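Local coordinates for protein putative phosphomannomutase (Thermus thermophilus, PDB 1TUO) that is a putative magnesium-dependent phosphohexose mutase, and probably moves a phosphate group from one position to another on a sugar phosphate, at residues 8-13 / 32-37; 17-20 / 26-29. All blocks are in the same frame, centred on the assembly; numbering follows the deposited sequence.

Contact 1: residues 8-13 / 32-37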
loop_
_atom_site.group_PDB
_atom_site.type_symbol
_atom_site.label_atom_id
_atom_site.label_comp_id
_atom_site.label_asym_id
_atom_site.label_seq_id
_atom_site.Cartn_x
_atom_site.Cartn_y
_atom_site.Cartn_z
ATOM N N MET A 8 21.245 21.128 -20.589
ATOM C CA MET A 8 19.910 21.237 -21.245
ATOM C C MET A 8 18.773 21.197 -20.229
ATOM O O MET A 8 18.993 21.363 -19.028
ATOM C CB MET A 8 19.726 20.106 -22.262
ATOM C CG MET A 8 20.614 20.226 -23.488
ATOM S SD MET A 8 20.273 21.731 -24.429
ATOM C CE MET A 8 19.005 21.143 -25.565
ATOM N N SER A 9 17.559 20.974 -20.724
ATOM C CA SER A 9 16.378 20.912 -19.872
ATOM C C SER A 9 16.532 19.849 -18.793
ATOM O O SER A 9 17.318 18.912 -18.935
ATOM C CB SER A 9 15.136 20.608 -20.714
ATOM O OG SER A 9 13.976 20.546 -19.902
ATOM N N ALA A 10 15.775 20.002 -17.713
ATOM C CA ALA A 10 15.825 19.061 -16.604
ATOM C C ALA A 10 15.336 17.684 -17.033
ATOM O O ALA A 10 14.175 17.516 -17.398
ATOM C CB ALA A 10 14.978 19.573 -15.448
ATOM N N PRO A 11 16.224 16.678 -17.001
ATOM C CA PRO A 11 15.829 15.323 -17.393
ATOM C C PRO A 11 14.877 14.719 -16.360
ATOM O O PRO A 11 15.158 14.730 -15.163
ATOM C CB PRO A 11 17.163 14.586 -17.466
ATOM C CG PRO A 11 17.973 15.270 -16.406
ATOM C CD PRO A 11 17.653 16.728 -16.646
ATOM N N ILE A 12 13.747 14.203 -16.832
ATOM C CA ILE A 12 12.751 13.607 -15.950
ATOM C C ILE A 12 12.902 12.093 -15.883
ATOM O O ILE A 12 12.367 11.371 -16.728
ATOM C CB ILE A 12 11.324 13.941 -16.427
ATOM C CG1 ILE A 12 11.107 15.455 -16.401
ATOM C CG2 ILE A 12 10.303 13.242 -15.548
ATOM C CD1 ILE A 12 9.776 15.893 -16.961
ATOM N N ARG A 13 13.629 11.614 -14.878
ATOM C CA ARG A 13 13.845 10.181 -14.711
ATOM C C ARG A 13 12.855 9.600 -13.705
ATOM O O ARG A 13 12.656 10.156 -12.625
ATOM C CB ARG A 13 15.273 9.908 -14.229
ATOM C CG ARG A 13 16.352 10.603 -15.047
ATOM C CD ARG A 13 17.745 10.152 -14.623
ATOM N NE ARG A 13 18.794 10.944 -15.262
ATOM C CZ ARG A 13 18.964 11.052 -16.577
ATOM N NH1 ARG A 13 19.949 11.798 -17.058
ATOM N NH2 ARG A 13 18.154 10.414 -17.413
ATOM N N LEU A 32 4.952 18.481 -15.051
ATOM C CA LEU A 32 3.711 17.726 -15.190
ATOM C C LEU A 32 3.244 17.671 -16.654
ATOM O O LEU A 32 2.799 16.652 -17.155
ATOM C CB LEU A 32 2.652 18.406 -14.316
ATOM C CG LEU A 32 1.335 17.633 -14.235
ATOM C CD1 LEU A 32 0.416 17.911 -15.429
ATOM C CD2 LEU A 32 1.524 16.115 -14.181
ATOM N N HIS A 33 3.322 18.833 -17.338
ATOM C CA HIS A 33 2.899 18.873 -18.737
ATOM C C HIS A 33 3.848 18.084 -19.649
ATOM O O HIS A 33 3.456 17.502 -20.653
ATOM C CB HIS A 33 2.845 20.338 -19.181
ATOM C CG HIS A 33 1.514 20.936 -18.797
ATOM N ND1 HIS A 33 0.335 20.497 -19.295
ATOM C CD2 HIS A 33 1.249 21.953 -17.866
ATOM C CE1 HIS A 33 -0.615 21.225 -18.682
ATOM N NE2 HIS A 33 -0.101 22.106 -17.821
ATOM N N ARG A 34 5.131 18.012 -19.307
ATOM C CA ARG A 34 6.066 17.229 -20.102
ATOM C C ARG A 34 5.710 15.755 -19.908
ATOM O O ARG A 34 5.724 14.964 -20.857
ATOM C CB ARG A 34 7.504 17.485 -19.648
ATOM C CG ARG A 34 8.018 18.874 -19.984
ATOM C CD ARG A 34 9.376 19.132 -19.338
ATOM N NE ARG A 34 10.412 18.220 -19.811
ATOM C CZ ARG A 34 11.601 18.078 -19.234
ATOM N NH1 ARG A 34 11.903 18.790 -18.153
ATOM N NH2 ARG A 34 12.489 17.226 -19.737
ATOM N N LEU A 35 5.371 15.390 -18.676
ATOM C CA LEU A 35 5.009 14.004 -18.390
ATOM C C LEU A 35 3.690 13.660 -19.086
ATOM O O LEU A 35 3.530 12.554 -19.611
ATOM C CB LEU A 35 4.876 13.779 -16.882
ATOM C CG LEU A 35 4.521 12.356 -16.436
ATOM C CD1 LEU A 35 5.526 11.360 -17.009
ATOM C CD2 LEU A 35 4.514 12.287 -14.917
ATOM N N ALA A 36 2.756 14.608 -19.100
ATOM C CA ALA A 36 1.460 14.385 -19.738
ATOM C C ALA A 36 1.649 14.097 -21.222
ATOM O O ALA A 36 1.019 13.196 -21.773
ATOM C CB ALA A 36 0.560 15.596 -19.551
ATOM N N GLU A 37 2.523 14.866 -21.863
ATOM C CA GLU A 37 2.796 14.680 -23.285
ATOM C C GLU A 37 3.363 13.287 -23.544
ATOM O O GLU A 37 2.972 12.613 -24.500
ATOM C CB GLU A 37 3.795 15.733 -23.775
ATOM C CG GLU A 37 4.003 15.726 -25.285
ATOM C CD GLU A 37 2.828 16.316 -26.046
ATOM O OE1 GLU A 37 2.747 16.098 -27.274
ATOM O OE2 GLU A 37 1.992 17.012 -25.427
#

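Contact 2: residues 17-20 / 26-29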
loop_
_atom_site.group_PDB
_atom_site.type_symbol
_atom_site.label_atom_id
_atom_site.label_comp_id
_atom_site.label_asym_id
_atom_site.label_seq_id
_atom_site.Cartn_x
_atom_site.Cartn_y
_atom_site.Cartn_z
ATOM N N GLU A 17 8.355 2.932 -11.036
ATOM C CA GLU A 17 6.976 3.268 -11.366
ATOM C C GLU A 17 6.659 4.735 -11.089
ATOM O O GLU A 17 6.624 5.176 -9.936
ATOM C CB GLU A 17 6.008 2.364 -10.594
ATOM C CG GLU A 17 5.870 0.951 -11.165
ATOM C CD GLU A 17 7.208 0.268 -11.406
ATOM O OE1 GLU A 17 7.979 0.754 -12.262
ATOM O OE2 GLU A 17 7.488 -0.753 -10.744
ATOM N N GLY A 18 6.450 5.485 -12.168
ATOM C CA GLY A 18 6.110 6.891 -12.061
ATOM C C GLY A 18 7.246 7.868 -11.827
ATOM O O GLY A 18 8.427 7.530 -11.909
ATOM N N PHE A 19 6.860 9.104 -11.541
ATOM C CA PHE A 19 7.795 10.178 -11.277
ATOM C C PHE A 19 7.435 10.764 -9.923
ATOM O O PHE A 19 6.273 10.772 -9.534
ATOM C CB PHE A 19 7.671 11.258 -12.349
ATOM C CG PHE A 19 8.515 12.469 -12.089
ATOM C CD1 PHE A 19 9.902 12.385 -12.117
ATOM C CD2 PHE A 19 7.923 13.693 -11.798
ATOM C CE1 PHE A 19 10.689 13.506 -11.861
ATOM C CE2 PHE A 19 8.700 14.816 -11.540
ATOM C CZ PHE A 19 10.086 14.722 -11.572
ATOM N N ARG A 20 8.437 11.238 -9.198
ATOM C CA ARG A 20 8.192 11.835 -7.898
ATOM C C ARG A 20 9.165 12.986 -7.740
ATOM O O ARG A 20 10.237 12.988 -8.342
ATOM C CB ARG A 20 8.414 10.809 -6.784
ATOM C CG ARG A 20 8.031 11.306 -5.399
ATOM C CD ARG A 20 8.518 10.362 -4.302
ATOM N NE ARG A 20 9.977 10.320 -4.226
ATOM C CZ ARG A 20 10.665 9.627 -3.321
ATOM N NH1 ARG A 20 10.866 8.321 -3.364
ATOM N NH2 ARG A 20 10.887 10.303 -2.191
ATOM N N GLU A 26 11.317 19.953 -8.316
ATOM C CA GLU A 26 11.339 19.059 -9.471
ATOM C C GLU A 26 9.911 18.814 -9.969
ATOM O O GLU A 26 9.691 18.608 -11.162
ATOM C CB GLU A 26 11.981 17.714 -9.113
ATOM C CG GLU A 26 13.372 17.831 -8.518
ATOM C CD GLU A 26 13.361 17.666 -7.018
ATOM O OE1 GLU A 26 12.314 17.938 -6.395
ATOM O OE2 GLU A 26 14.404 17.269 -6.458
ATOM N N PHE A 27 8.942 18.836 -9.057
ATOM C CA PHE A 27 7.555 18.598 -9.445
ATOM C C PHE A 27 6.828 19.920 -9.654
ATOM O O PHE A 27 6.258 20.485 -8.720
ATOM C CB PHE A 27 6.822 17.772 -8.388
ATOM C CG PHE A 27 5.610 17.061 -8.925
ATOM C CD1 PHE A 27 5.738 15.821 -9.540
ATOM C CD2 PHE A 27 4.360 17.658 -8.879
ATOM C CE1 PHE A 27 4.624 15.189 -10.110
ATOM C CE2 PHE A 27 3.244 17.038 -9.445
ATOM C CZ PHE A 27 3.381 15.802 -10.060
ATOM N N THR A 28 6.861 20.407 -10.891
ATOM C CA THR A 28 6.223 21.665 -11.250
ATOM C C THR A 28 5.163 21.424 -12.318
ATOM O O THR A 28 5.072 20.327 -12.886
ATOM C CB THR A 28 7.251 22.650 -11.837
ATOM O OG1 THR A 28 7.793 22.089 -13.043
ATOM C CG2 THR A 28 8.386 22.895 -10.844
ATOM N N PHE A 29 4.359 22.441 -12.605
ATOM C CA PHE A 29 3.352 22.274 -13.645
ATOM C C PHE A 29 4.061 22.054 -14.979
ATOM O O PHE A 29 3.565 21.331 -15.847
ATOM C CB PHE A 29 2.426 23.486 -13.710
ATOM C CG PHE A 29 1.376 23.486 -12.641
ATOM C CD1 PHE A 29 1.604 24.098 -11.413
ATOM C CD2 PHE A 29 0.171 22.810 -12.840
ATOM C CE1 PHE A 29 0.649 24.035 -10.394
ATOM C CE2 PHE A 29 -0.788 22.740 -11.831
ATOM C CZ PHE A 29 -0.550 23.351 -10.606
#

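Contact 1: residues 8-13 / 32-37
Arg34 reaches out from its helix to the N-terminal arm of the chain and closes on the carbonyl oxygen of Ala10. Its CB already lies 3.9 Å from Ile12 CD1. After an extended second torsion CD also runs by that methyl, and the bend at chi3 (62°) swings NE and the guanidinium over it. At the end, Ile12 CD1 sits over the centre of one guanidinium face, 3.6 Å from Arg34 CZ. Ser9 OG lies above the opposite face, displaced toward the rim; although it comes within 3.2 Å of Arg34 NH1, the angle is too poor for a bond, and the hydroxyl pairs instead with the backbone oxygen of Glu142. The arm is thus tied to helix 29-45, a helix of the first alpha/beta/alpha domain of the phosphohexose mutase family, before the chain enters strand 19-22. Both terminal nitrogens of Arg34 bond to one acceptor: NH1 to Ala10 O at 2.7 Å, in the carbonyl plane and on a lone pair, and NH2 to Ala10 O at 2.9 Å, from above that plane. Neither bond is straight, the angles at hydrogen being 144° and 135°, as follows from two donors sharing a single oxygen, which lies near the guanidinium plane. NE is taken by the backbone oxygen of Pro141, so the group is held along two edges and its rotation is fixed. A leucine in place of Arg34 would probably leave the Ala10 and Pro141 carbonyls without their donors and the arm freer to move. Ile12 also rests on Val140, while Leu35, one residue further along the helix, packs on Phe14 and on strand 115-122.

Contact 2: residues 17-20 / 26-29
Phe19 starts the extended strand 19-22, and the chain comes back past it at Glu26 and Phe27 in an irregular loop; the two segments meet through side chains, chiefly Phe19 and Phe27. CG of Phe19 stands anti to the backbone N (chi1 175°), which sends the ring across to the returning loop. There one side of the ring, CD2 and CE2, meets the CD1 and CE1 side of Phe27, and the closest pair is Phe19 CE2 with Phe27 CD1 at 3.7 Å. The two side chains run past each other in opposite directions and touch obliquely, in an apolar contact rather than a regular ring stack. Beyond them the far end of Phe19 reaches the loop backbone: Glu26 O lies at the ring edge, close to its plane, 3.9 Å from Phe19 CZ. That oxygen has a proper partner in the hydroxyl of Thr31, so the aromatic edge is a secondary neighbour. The CB of Glu26 is 4.3 Å from Phe19 CZ, while its carboxylate turns back to accept from the backbone N of Val22 through OE1. Thr28 then occupies the N-cap position of the following helix, its OG1 bonded to the backbone N of Thr31. Around this turn, Phe19 pairs through its backbone with Val118 of strand 115-122, and Phe27 lies on Leu116 and Val118 of that same strand; Phe27 also meets Phe64 of helix 61-75 edge-to-face, just where the chain passes from strand 19-22 into helix 29-45.

In the fold
Contact 2 is nested inside the loop that contact 1 closes: the chain runs from the N-terminal arm through strand 19-22 and the turn at 26-29 into helix 29-45, where Arg34 looks back at the arm. Their centres are 8 Å apart and they touch directly. Phe19 joins them, its CD1 lying 3.6 Å from Ile12 CG2 and equally close to Arg13 O, while Leu35 CD2 comes within 4.2 Å of Phe19 CB. Ile12 therefore serves both contacts, one branch on the guanidinium and the other on the ring. Both lie in the first alpha/beta/alpha domain, about 27 and 19 Å (contact centres) from the centre of the chain.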